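Local coordinates for lectin (Trichosanthes anguina, PDB 4HR6), which probably binds carbohydrate as part of a three-chain, nontoxic seed lectin homologous to the type II ribosome-inactivating proteins, at residues B[89-94]-B[108-113]; B[15-20]-B[51-56]; B[181-184]-B[190-193]; B[155-160]-B[193-198]. All coordinates share one frame; numbering follows the deposited sequence.

Contact 1: B[89-94]-B[108-113]; sequences DFAISN and LVIIQM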
loop_
_atom_site.group_PDB
_atom_site.type_symbol
_atom_site.label_atom_id
_atom_site.label_comp_id
_atom_site.label_asym_id
_atom_site.label_seq_id
_atom_site.Cartn_x
_atom_site.Cartn_y
_atom_site.Cartn_z
ATOM N N ASP B 89 -2.611 23.078 -15.698
ATOM C CA ASP B 89 -2.805 24.515 -15.903
ATOM C C ASP B 89 -3.783 24.738 -17.058
ATOM O O ASP B 89 -4.724 25.511 -16.946
ATOM C CB ASP B 89 -1.459 25.186 -16.194
ATOM C CG ASP B 89 -1.492 26.693 -15.986
ATOM O OD1 ASP B 89 -1.676 27.139 -14.850
ATOM O OD2 ASP B 89 -1.344 27.431 -16.967
ATOM N N PHE B 90 -3.552 24.017 -18.154
ATOM C CA PHE B 90 -4.392 24.044 -19.321
ATOM C C PHE B 90 -5.836 23.628 -18.922
ATOM O O PHE B 90 -6.807 24.253 -19.329
ATOM C CB PHE B 90 -3.801 23.071 -20.361
ATOM C CG PHE B 90 -4.519 23.035 -21.691
ATOM C CD1 PHE B 90 -4.752 21.840 -22.321
ATOM C CD2 PHE B 90 -4.931 24.191 -22.322
ATOM C CE1 PHE B 90 -5.386 21.789 -23.551
ATOM C CE2 PHE B 90 -5.577 24.156 -23.547
ATOM C CZ PHE B 90 -5.801 22.957 -24.162
ATOM N N ALA B 91 -5.942 22.548 -18.156
ATOM C CA ALA B 91 -7.225 22.007 -17.718
ATOM C C ALA B 91 -8.023 23.012 -16.877
ATOM O O ALA B 91 -9.207 23.204 -17.096
ATOM C CB ALA B 91 -7.014 20.726 -16.946
ATOM N N ILE B 92 -7.356 23.670 -15.945
ATOM C CA ILE B 92 -8.008 24.659 -15.122
ATOM C C ILE B 92 -8.610 25.769 -16.016
ATOM O O ILE B 92 -9.815 26.104 -15.911
ATOM C CB ILE B 92 -7.023 25.224 -14.070
ATOM C CG1 ILE B 92 -6.693 24.150 -13.042
ATOM C CG2 ILE B 92 -7.621 26.424 -13.346
ATOM C CD1 ILE B 92 -5.554 24.521 -12.103
ATOM N N SER B 93 -7.794 26.285 -16.936
ATOM C CA SER B 93 -8.249 27.319 -17.871
ATOM C C SER B 93 -9.459 26.924 -18.672
ATOM O O SER B 93 -10.365 27.738 -18.845
ATOM C CB SER B 93 -7.123 27.730 -18.830
ATOM O OG SER B 93 -6.095 28.370 -18.087
ATOM N N ASN B 94 -9.464 25.691 -19.182
ATOM C CA ASN B 94 -10.568 25.218 -19.980
ATOM C C ASN B 94 -11.878 25.144 -19.185
ATOM O O ASN B 94 -12.952 25.424 -19.729
ATOM C CB ASN B 94 -10.281 23.832 -20.546
ATOM C CG ASN B 94 -9.116 23.816 -21.508
ATOM O OD1 ASN B 94 -8.888 24.761 -22.261
ATOM N ND2 ASN B 94 -8.357 22.732 -21.475
ATOM N N LEU B 108 -10.622 14.670 -16.817
ATOM C CA LEU B 108 -9.732 13.509 -16.696
ATOM C C LEU B 108 -8.366 13.862 -16.069
ATOM O O LEU B 108 -7.867 13.162 -15.174
ATOM C CB LEU B 108 -9.547 12.887 -18.065
ATOM C CG LEU B 108 -10.220 11.564 -18.440
ATOM C CD1 LEU B 108 -11.241 11.065 -17.457
ATOM C CD2 LEU B 108 -10.790 11.629 -19.857
ATOM N N VAL B 109 -7.796 14.980 -16.492
ATOM C CA VAL B 109 -6.554 15.454 -15.910
ATOM C C VAL B 109 -6.714 15.791 -14.430
ATOM O O VAL B 109 -5.951 15.325 -13.570
ATOM C CB VAL B 109 -6.027 16.682 -16.678
ATOM C CG1 VAL B 109 -4.801 17.247 -16.000
ATOM C CG2 VAL B 109 -5.701 16.315 -18.127
ATOM N N ILE B 110 -7.721 16.609 -14.132
ATOM C CA ILE B 110 -7.903 17.150 -12.802
ATOM C C ILE B 110 -8.269 16.045 -11.808
ATOM O O ILE B 110 -7.710 15.977 -10.723
ATOM C CB ILE B 110 -8.967 18.264 -12.807
ATOM C CG1 ILE B 110 -8.404 19.514 -13.470
ATOM C CG2 ILE B 110 -9.402 18.592 -11.389
ATOM C CD1 ILE B 110 -9.456 20.431 -14.034
ATOM N N ILE B 111 -9.199 15.181 -12.188
ATOM C CA ILE B 111 -9.645 14.121 -11.309
ATOM C C ILE B 111 -8.453 13.231 -10.933
ATOM O O ILE B 111 -8.234 12.937 -9.764
ATOM C CB ILE B 111 -10.819 13.327 -11.953
ATOM C CG1 ILE B 111 -12.081 14.201 -11.949
ATOM C CG2 ILE B 111 -11.092 12.023 -11.224
ATOM C CD1 ILE B 111 -13.216 13.635 -12.763
ATOM N N GLN B 112 -7.660 12.843 -11.918
ATOM C CA GLN B 112 -6.525 11.971 -11.642
ATOM C C GLN B 112 -5.476 12.640 -10.774
ATOM O O GLN B 112 -5.008 12.054 -9.809
ATOM C CB GLN B 112 -5.920 11.465 -12.930
ATOM C CG GLN B 112 -6.827 10.480 -13.625
ATOM C CD GLN B 112 -6.176 9.886 -14.833
ATOM O OE1 GLN B 112 -6.148 10.495 -15.904
ATOM N NE2 GLN B 112 -5.648 8.692 -14.674
ATOM N N MET B 113 -5.142 13.883 -11.094
ATOM C CA MET B 113 -4.068 14.582 -10.408
ATOM C C MET B 113 -4.455 15.076 -9.029
ATOM O O MET B 113 -3.566 15.387 -8.223
ATOM C CB MET B 113 -3.573 15.744 -11.239
ATOM C CG MET B 113 -2.781 15.316 -12.453
ATOM S SD MET B 113 -2.141 16.696 -13.427
ATOM C CE MET B 113 -0.876 17.338 -12.323
#

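Contact 2: B[15-20]-B[51-56]; sequences SITLAI and TLFTDT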
loop_
_atom_site.group_PDB
_atom_site.type_symbol
_atom_site.label_atom_id
_atom_site.label_comp_id
_atom_site.label_asym_id
_atom_site.label_seq_id
_atom_site.Cartn_x
_atom_site.Cartn_y
_atom_site.Cartn_z
ATOM N N SER B 15 -9.428 31.017 -11.055
ATOM C CA SER B 15 -9.791 30.022 -10.034
ATOM C C SER B 15 -11.089 29.300 -10.374
ATOM O O SER B 15 -12.055 29.911 -10.827
ATOM C CB SER B 15 -9.933 30.691 -8.684
ATOM O OG SER B 15 -8.664 30.960 -8.139
ATOM N N ILE B 16 -11.103 27.987 -10.178
ATOM C CA ILE B 16 -12.348 27.226 -10.190
ATOM C C ILE B 16 -12.568 26.586 -8.825
ATOM O O ILE B 16 -11.616 26.322 -8.103
ATOM C CB ILE B 16 -12.362 26.138 -11.261
ATOM C CG1 ILE B 16 -11.330 25.042 -10.963
ATOM C CG2 ILE B 16 -12.125 26.757 -12.643
ATOM C CD1 ILE B 16 -11.405 23.888 -11.936
ATOM N N THR B 17 -13.830 26.371 -8.473
ATOM C CA THR B 17 -14.168 25.672 -7.256
ATOM C C THR B 17 -14.833 24.363 -7.631
ATOM O O THR B 17 -15.841 24.345 -8.329
ATOM C CB THR B 17 -15.123 26.489 -6.381
ATOM O OG1 THR B 17 -14.454 27.663 -5.947
ATOM C CG2 THR B 17 -15.533 25.704 -5.154
ATOM N N LEU B 18 -14.281 23.282 -7.111
ATOM C CA LEU B 18 -14.708 21.952 -7.443
ATOM C C LEU B 18 -15.349 21.307 -6.215
ATOM O O LEU B 18 -14.794 21.366 -5.113
ATOM C CB LEU B 18 -13.482 21.194 -7.898
ATOM C CG LEU B 18 -13.622 19.748 -8.307
ATOM C CD1 LEU B 18 -14.289 19.639 -9.659
ATOM C CD2 LEU B 18 -12.221 19.153 -8.327
ATOM N N ALA B 19 -16.523 20.707 -6.404
ATOM C CA ALA B 19 -17.279 20.123 -5.297
ATOM C C ALA B 19 -17.230 18.606 -5.366
ATOM O O ALA B 19 -17.421 18.013 -6.424
ATOM C CB ALA B 19 -18.728 20.611 -5.313
ATOM N N ILE B 20 -16.959 17.995 -4.225
ATOM C CA ILE B 20 -16.701 16.567 -4.136
ATOM C C ILE B 20 -17.650 15.956 -3.127
ATOM O O ILE B 20 -17.758 16.446 -2.012
ATOM C CB ILE B 20 -15.248 16.294 -3.678
ATOM C CG1 ILE B 20 -14.291 16.347 -4.864
ATOM C CG2 ILE B 20 -15.114 14.923 -3.041
ATOM C CD1 ILE B 20 -13.969 17.733 -5.331
ATOM N N THR B 51 -28.309 21.939 -2.655
ATOM C CA THR B 51 -27.436 22.537 -1.670
ATOM C C THR B 51 -26.220 23.247 -2.244
ATOM O O THR B 51 -25.622 24.033 -1.535
ATOM C CB THR B 51 -26.946 21.489 -0.639
ATOM O OG1 THR B 51 -26.366 20.387 -1.320
ATOM C CG2 THR B 51 -28.098 20.962 0.208
ATOM N N LEU B 52 -25.825 22.982 -3.494
ATOM C CA LEU B 52 -24.607 23.610 -4.026
ATOM C C LEU B 52 -24.905 24.631 -5.098
ATOM O O LEU B 52 -25.686 24.381 -5.997
ATOM C CB LEU B 52 -23.669 22.575 -4.642
ATOM C CG LEU B 52 -23.082 21.501 -3.741
ATOM C CD1 LEU B 52 -22.451 20.412 -4.598
ATOM C CD2 LEU B 52 -22.074 22.117 -2.788
ATOM N N PHE B 53 -24.213 25.755 -5.022
ATOM C CA PHE B 53 -24.241 26.779 -6.060
ATOM C C PHE B 53 -25.671 27.178 -6.395
ATOM O O PHE B 53 -26.036 27.331 -7.554
ATOM C CB PHE B 53 -23.469 26.313 -7.306
ATOM C CG PHE B 53 -22.087 25.782 -7.008
ATOM C CD1 PHE B 53 -21.199 26.493 -6.209
ATOM C CD2 PHE B 53 -21.673 24.553 -7.511
ATOM C CE1 PHE B 53 -19.939 25.992 -5.923
ATOM C CE2 PHE B 53 -20.414 24.057 -7.225
ATOM C CZ PHE B 53 -19.550 24.773 -6.435
ATOM N N THR B 54 -26.479 27.353 -5.358
ATOM C CA THR B 54 -27.921 27.565 -5.540
ATOM C C THR B 54 -28.261 28.973 -6.023
ATOM O O THR B 54 -29.335 29.197 -6.539
ATOM C CB THR B 54 -28.688 27.256 -4.243
ATOM O OG1 THR B 54 -28.063 27.935 -3.143
ATOM C CG2 THR B 54 -28.652 25.765 -3.983
ATOM N N ASP B 55 -27.329 29.899 -5.870
ATOM C CA ASP B 55 -27.455 31.235 -6.434
ATOM C C ASP B 55 -26.736 31.340 -7.787
ATOM O O ASP B 55 -26.124 32.360 -8.074
ATOM C CB ASP B 55 -26.839 32.238 -5.459
ATOM C CG ASP B 55 -25.376 31.955 -5.210
ATOM O OD1 ASP B 55 -25.029 30.783 -4.946
ATOM O OD2 ASP B 55 -24.564 32.888 -5.321
ATOM N N THR B 56 -26.803 30.288 -8.605
ATOM C CA THR B 56 -26.217 30.287 -9.944
ATOM C C THR B 56 -27.201 29.635 -10.883
ATOM O O THR B 56 -28.137 28.982 -10.441
ATOM C CB THR B 56 -24.856 29.516 -9.988
ATOM O OG1 THR B 56 -25.062 28.103 -9.822
ATOM C CG2 THR B 56 -23.965 29.996 -8.910
#

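Contact 3: B[181-184]-B[190-193]; sequences IEVD and IILA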
loop_
_atom_site.group_PDB
_atom_site.type_symbol
_atom_site.label_atom_id
_atom_site.label_comp_id
_atom_site.label_asym_id
_atom_site.label_seq_id
_atom_site.Cartn_x
_atom_site.Cartn_y
_atom_site.Cartn_z
ATOM N N ILE B 181 0.129 -8.686 -10.869
ATOM C CA ILE B 181 0.318 -9.096 -9.492
ATOM C C ILE B 181 -1.058 -9.310 -8.883
ATOM O O ILE B 181 -1.768 -8.349 -8.600
ATOM C CB ILE B 181 1.065 -8.028 -8.667
ATOM C CG1 ILE B 181 2.395 -7.689 -9.308
ATOM C CG2 ILE B 181 1.289 -8.499 -7.239
ATOM C CD1 ILE B 181 3.242 -6.757 -8.466
ATOM N N GLU B 182 -1.422 -10.571 -8.671
ATOM C CA GLU B 182 -2.686 -10.920 -8.038
ATOM C C GLU B 182 -2.540 -10.842 -6.523
ATOM O O GLU B 182 -1.772 -11.580 -5.930
ATOM C CB GLU B 182 -3.111 -12.323 -8.457
ATOM C CG GLU B 182 -3.324 -12.482 -9.953
ATOM C CD GLU B 182 -3.527 -13.929 -10.390
ATOM O OE1 GLU B 182 -3.655 -14.822 -9.520
ATOM O OE2 GLU B 182 -3.554 -14.172 -11.618
ATOM N N VAL B 183 -3.275 -9.930 -5.909
ATOM C CA VAL B 183 -3.210 -9.689 -4.480
ATOM C C VAL B 183 -4.462 -10.281 -3.807
ATOM O O VAL B 183 -5.597 -10.001 -4.214
ATOM C CB VAL B 183 -3.141 -8.168 -4.215
ATOM C CG1 VAL B 183 -3.114 -7.871 -2.734
ATOM C CG2 VAL B 183 -1.935 -7.578 -4.910
ATOM N N ASP B 184 -4.250 -11.072 -2.764
ATOM C CA ASP B 184 -5.337 -11.759 -2.082
ATOM C C ASP B 184 -5.300 -11.563 -0.575
ATOM O O ASP B 184 -5.963 -12.286 0.152
ATOM C CB ASP B 184 -5.304 -13.248 -2.440
ATOM C CG ASP B 184 -4.127 -13.980 -1.823
ATOM O OD1 ASP B 184 -4.331 -15.124 -1.353
ATOM O OD2 ASP B 184 -3.010 -13.406 -1.782
ATOM N N ILE B 190 2.066 -2.880 -1.569
ATOM C CA ILE B 190 1.326 -2.161 -2.600
ATOM C C ILE B 190 -0.169 -2.031 -2.283
ATOM O O ILE B 190 -0.906 -1.403 -3.027
ATOM C CB ILE B 190 1.547 -2.742 -4.001
ATOM C CG1 ILE B 190 0.816 -4.069 -4.195
ATOM C CG2 ILE B 190 3.032 -2.913 -4.269
ATOM C CD1 ILE B 190 1.014 -4.630 -5.586
ATOM N N ILE B 191 -0.606 -2.602 -1.165
ATOM C CA ILE B 191 -1.884 -2.265 -0.626
ATOM C C ILE B 191 -1.714 -1.397 0.597
ATOM O O ILE B 191 -2.142 -0.248 0.613
ATOM C CB ILE B 191 -2.702 -3.524 -0.258
ATOM C CG1 ILE B 191 -2.957 -4.375 -1.508
ATOM C CG2 ILE B 191 -4.002 -3.122 0.410
ATOM C CD1 ILE B 191 -3.720 -3.685 -2.619
ATOM N N LEU B 192 -1.083 -1.964 1.613
ATOM C CA LEU B 192 -1.039 -1.385 2.929
ATOM C C LEU B 192 -0.324 -0.035 2.979
ATOM O O LEU B 192 -0.722 0.845 3.731
ATOM C CB LEU B 192 -0.341 -2.371 3.879
ATOM C CG LEU B 192 -0.447 -2.022 5.362
ATOM C CD1 LEU B 192 -1.914 -1.964 5.758
ATOM C CD2 LEU B 192 0.307 -3.016 6.233
ATOM N N ALA B 193 0.727 0.130 2.190
ATOM C CA ALA B 193 1.485 1.387 2.187
ATOM C C ALA B 193 1.106 2.303 1.037
ATOM O O ALA B 193 1.772 3.305 0.814
ATOM C CB ALA B 193 2.990 1.101 2.131
#

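Contact 4: B[155-160]-B[193-198]; sequences LQIQAS and ANVALQ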
loop_
_atom_site.group_PDB
_atom_site.type_symbol
_atom_site.label_atom_id
_atom_site.label_comp_id
_atom_site.label_asym_id
_atom_site.label_seq_id
_atom_site.Cartn_x
_atom_site.Cartn_y
_atom_site.Cartn_z
ATOM N N LEU B 155 -13.355 -2.498 -0.290
ATOM C CA LEU B 155 -14.232 -3.568 0.197
ATOM C C LEU B 155 -13.417 -4.721 0.778
ATOM O O LEU B 155 -13.741 -5.230 1.839
ATOM C CB LEU B 155 -15.117 -4.128 -0.934
ATOM C CG LEU B 155 -15.991 -5.345 -0.583
ATOM C CD1 LEU B 155 -17.008 -5.028 0.487
ATOM C CD2 LEU B 155 -16.736 -5.833 -1.803
ATOM N N GLN B 156 -12.377 -5.147 0.068
ATOM C CA GLN B 156 -11.595 -6.279 0.520
ATOM C C GLN B 156 -10.804 -5.991 1.792
ATOM O O GLN B 156 -10.620 -6.880 2.623
ATOM C CB GLN B 156 -10.670 -6.780 -0.589
ATOM C CG GLN B 156 -11.398 -7.268 -1.832
ATOM C CD GLN B 156 -12.461 -8.311 -1.537
ATOM O OE1 GLN B 156 -12.357 -9.075 -0.578
ATOM N NE2 GLN B 156 -13.503 -8.332 -2.356
ATOM N N ILE B 157 -10.354 -4.752 1.965
ATOM C CA ILE B 157 -9.709 -4.384 3.218
ATOM C C ILE B 157 -10.676 -4.567 4.379
ATOM O O ILE B 157 -10.320 -5.144 5.416
ATOM C CB ILE B 157 -9.188 -2.933 3.202
ATOM C CG1 ILE B 157 -7.999 -2.834 2.262
ATOM C CG2 ILE B 157 -8.759 -2.483 4.604
ATOM C CD1 ILE B 157 -7.510 -1.419 2.040
ATOM N N GLN B 158 -11.886 -4.038 4.226
ATOM C CA GLN B 158 -12.892 -4.176 5.278
ATOM C C GLN B 158 -13.261 -5.633 5.524
ATOM O O GLN B 158 -13.356 -6.084 6.670
ATOM C CB GLN B 158 -14.113 -3.326 4.976
ATOM C CG GLN B 158 -13.833 -1.831 5.183
ATOM C CD GLN B 158 -14.688 -0.910 4.320
ATOM O OE1 GLN B 158 -15.916 -1.005 4.307
ATOM N NE2 GLN B 158 -14.036 0.005 3.615
ATOM N N ALA B 159 -13.409 -6.376 4.441
ATOM C CA ALA B 159 -13.764 -7.765 4.505
ATOM C C ALA B 159 -12.684 -8.595 5.203
ATOM O O ALA B 159 -12.989 -9.540 5.931
ATOM C CB ALA B 159 -13.998 -8.281 3.105
ATOM N N SER B 160 -11.423 -8.222 4.980
ATOM C CA SER B 160 -10.273 -8.932 5.532
ATOM C C SER B 160 -10.228 -8.962 7.049
ATOM O O SER B 160 -9.545 -9.802 7.622
ATOM C CB SER B 160 -8.975 -8.300 5.038
ATOM O OG SER B 160 -8.680 -7.134 5.806
ATOM N N ALA B 193 0.727 0.130 2.190
ATOM C CA ALA B 193 1.485 1.387 2.187
ATOM C C ALA B 193 1.106 2.303 1.037
ATOM O O ALA B 193 1.772 3.305 0.814
ATOM C CB ALA B 193 2.990 1.101 2.131
ATOM N N ASN B 194 0.035 1.975 0.316
ATOM C CA ASN B 194 -0.321 2.693 -0.895
ATOM C C ASN B 194 -1.694 3.383 -0.764
ATOM O O ASN B 194 -1.820 4.590 -0.977
ATOM C CB ASN B 194 -0.269 1.696 -2.038
ATOM C CG ASN B 194 -0.353 2.339 -3.396
ATOM O OD1 ASN B 194 -0.307 3.558 -3.542
ATOM N ND2 ASN B 194 -0.477 1.504 -4.408
ATOM N N VAL B 195 -2.711 2.608 -0.378
ATOM C CA VAL B 195 -4.046 3.115 -0.200
ATOM C C VAL B 195 -4.074 4.084 0.960
ATOM O O VAL B 195 -3.800 3.702 2.087
ATOM C CB VAL B 195 -5.066 1.976 0.081
ATOM C CG1 VAL B 195 -6.460 2.556 0.227
ATOM C CG2 VAL B 195 -5.055 0.958 -1.032
ATOM N N ALA B 196 -4.430 5.333 0.701
ATOM C CA ALA B 196 -4.409 6.348 1.756
ATOM C C ALA B 196 -5.787 6.688 2.237
ATOM O O ALA B 196 -5.923 7.214 3.327
ATOM C CB ALA B 196 -3.682 7.617 1.291
ATOM N N LEU B 197 -6.810 6.401 1.422
ATOM C CA LEU B 197 -8.200 6.632 1.793
ATOM C C LEU B 197 -9.022 5.461 1.298
ATOM O O LEU B 197 -8.781 4.971 0.205
ATOM C CB LEU B 197 -8.731 7.899 1.135
ATOM C CG LEU B 197 -8.228 9.245 1.638
ATOM C CD1 LEU B 197 -8.795 10.355 0.765
ATOM C CD2 LEU B 197 -8.558 9.494 3.095
ATOM N N GLN B 198 -9.997 5.010 2.086
ATOM C CA GLN B 198 -10.840 3.916 1.617
ATOM C C GLN B 198 -12.320 4.259 1.638
ATOM O O GLN B 198 -12.814 4.929 2.552
ATOM C CB GLN B 198 -10.552 2.608 2.360
ATOM C CG GLN B 198 -10.859 2.598 3.833
ATOM C CD GLN B 198 -10.408 1.306 4.490
ATOM O OE1 GLN B 198 -10.915 0.237 4.173
ATOM N NE2 GLN B 198 -9.462 1.404 5.417
#

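Contact 1: B[89-94]-B[108-113]
A91 and V109 mark where helix 89-94 meets helix 108-113, their CA atoms 6.8 Å apart. The short axes run at 122° between their N-to-C directions and come within 9.4 Å of each other. The contact is small and its touching side chains are apolar. The methyl of A91 points into the facing helix, where I110 and V109 receive it. CD1 of I110 ends 3.8 Å from A91 CB, with CG1 of I110 scarcely farther, so the CG1-CD1 arm lies alongside the methyl. CG1 is anti to the carbonyl carbon of I110 (chi1 -73°) and the arm is extended beyond, its tip also passing the backbone N of I92, 4.3 Å from CD1. V109 adds its branch point, with CB 4.2 Å from A91 CB. The touching residues are all buried. L8 of strand 3-9 packs on both I92 and I110, bringing the sheet against the junction, and L88 and L95 of helix 85-96 also pack on I110. This is helix-helix packing in the A-chain-like fold of ribosome-inactivating proteins; helix 103-119 probably corresponds to the central helix that bears active-site residues in toxic relatives.

Contact 2: B[15-20]-B[51-56]
The ring of F53 meets strand 15-20 obliquely, through two of its carbons. CZ comes 4.2 Å from T17 O and 4.3 Å from T17 CG2, while CE2 lies 4.3 Å from A19 CB. Beside the ring, L52 brings a second apolar group to the same methyl: L52 CD1 stops 3.8 Å from A19 CB, so the alanine is touched by a leucine branch and an aromatic carbon together. L52 reaches this position with CG anti to its carbonyl carbon (chi1 -63°) and the chain extended to CD1. It is the first residue to leave helix 46-51. F53 follows in a left-handed helical backbone conformation, and the two consecutive side chains both head for the strand.

From F53 to T56 the chain makes a type I turn. Its backbone bond from T56 N to F53 O is weak, but T56 OG1 donates to the same carbonyl at 2.6 Å from F53 O, tilted 20° from the carbonyl plane. T56 OG1 is further tied to S38 OG.

Strand 15-21 runs between strands 3-9 and 26-32 in the mixed sheet of the ribosome-inactivating-protein-like fold. T17 and A19 project from the face covered by 51-56, whereas L18 and I20 point away; I16 packs against L95 and F96 of helix 85-96. The loop also rests on the flanking strands, L52 on F3 and V28, F53 on A29 and Q31, so it drapes over several strands on its way from helix 46-51 to strand 57-60.

Contact 3: B[181-184]-B[190-193]
V183 and I191 meet tip to tip, and theirs is the closest of the apolar contacts between strand 181-184 and segment 190-193: V183 CG1 stands 3.7 Å from I191 CG1. The valine presents this methyl because CG1 is anti to its backbone N (chi1 178°), which leaves CG2 beside the N and turned to a different partner. That partner is I190. Its CD1 reaches 4.2 Å from V183 CG2 and the same distance, 4.2 Å, from I181 CG2, so the tip of one isoleucine touches two residues spaced two apart on the strand. I190 gets there with an extended chain, whereas in I191 it is CG1, anti to the carbonyl carbon (chi1 -61°), that turns to V183.

The motif is a beta hairpin, strands 166-174 and 180-185 pairing antiparallel, with the short helix 189-192 folded back against it. I181 and V183 bond through their backbones to L173 and V171, and I191 also packs on L173 of the partner strand.

Polar interactions lie around this apolar patch. The carbonyl of I190 accepts from N194 ND2, just past the helix. D184 takes both carboxylate oxygens to another chain of the assembly: OD1 meets R8 of that chain in a salt bridge and T10 in a hydrogen bond, while OD2 accepts from the backbone N of N133. I190 and I181 pack against Y264 and Y134 of that neighbouring chain.

Contact 4: B[155-160]-B[193-198]
Q198 OE1 is the point where the contact is tight, approached by both I157 and Q158, which lie on helix 141-159. Q158 NE2 donates to it over 3.2 Å in a nearly straight bond (168° at the hydrogen). The acceptor lies close to the amide plane of Q158, but the donor sits 33° out of the carbonyl plane of Q198, the two amides being turned 49° against each other. CG2 of I157 presses on the same oxygen at 3.5 Å from Q198 OE1, with Q198 NE2 4.0 Å from that methyl. The glutamine of segment 193-198 is put there by a first torsion that places CG between its backbone N and carbonyl carbon, after which the chain is extended.

Here the chain beyond the hairpin's short helix 189-192 returns to pack on the C-terminal part of helix 141-159 of the ribosome-inactivating-protein-like fold, and the glutamine amides tie the two. Both polar atoms of the Q158 amide are held: NE2 also bonds L199 O, and OE1 accepts from the backbone N atoms of H201 and C202, which fixes the orientation of the amide. Q198 NE2 turns to I34 O of another chain.

The looser part is apolar rather than solvent-facing, since the four touching residues are all buried. I157 CD1 comes no nearer than 4.5 Å to V195 CG1, and V195 also leans on I153 of the long helix. I157 also packs against Y32 of another chain, whose hydroxyl bonds S160 OG; that serine oxygen lies 2.6 Å from I157 O, to which it donates.

How the contacts relate
The contacts form two clusters. Contacts 1 and 2 touch: I110 packs on L18 and the carbonyl of I92 on I16, so strand 15-20 links helices 85-96 and 103-119 on one face of the mixed sheet to the loop on the other. Contact 1 is core; contact 2, partly buried, lies farther out. Contacts 3 and 4, both buried, share A193, have centres about 10 Å apart and meet where I191 touches I157, on the opposite side of the chain's centre from contact 1. Contacts 1, 3 and 4 all touch other chains, whereas no other chain touches contact 2. Contacts 1 to 3 are joined mainly by apolar packing, and only contact 4 adds a hydrogen bond between its segments, through glutamine amides.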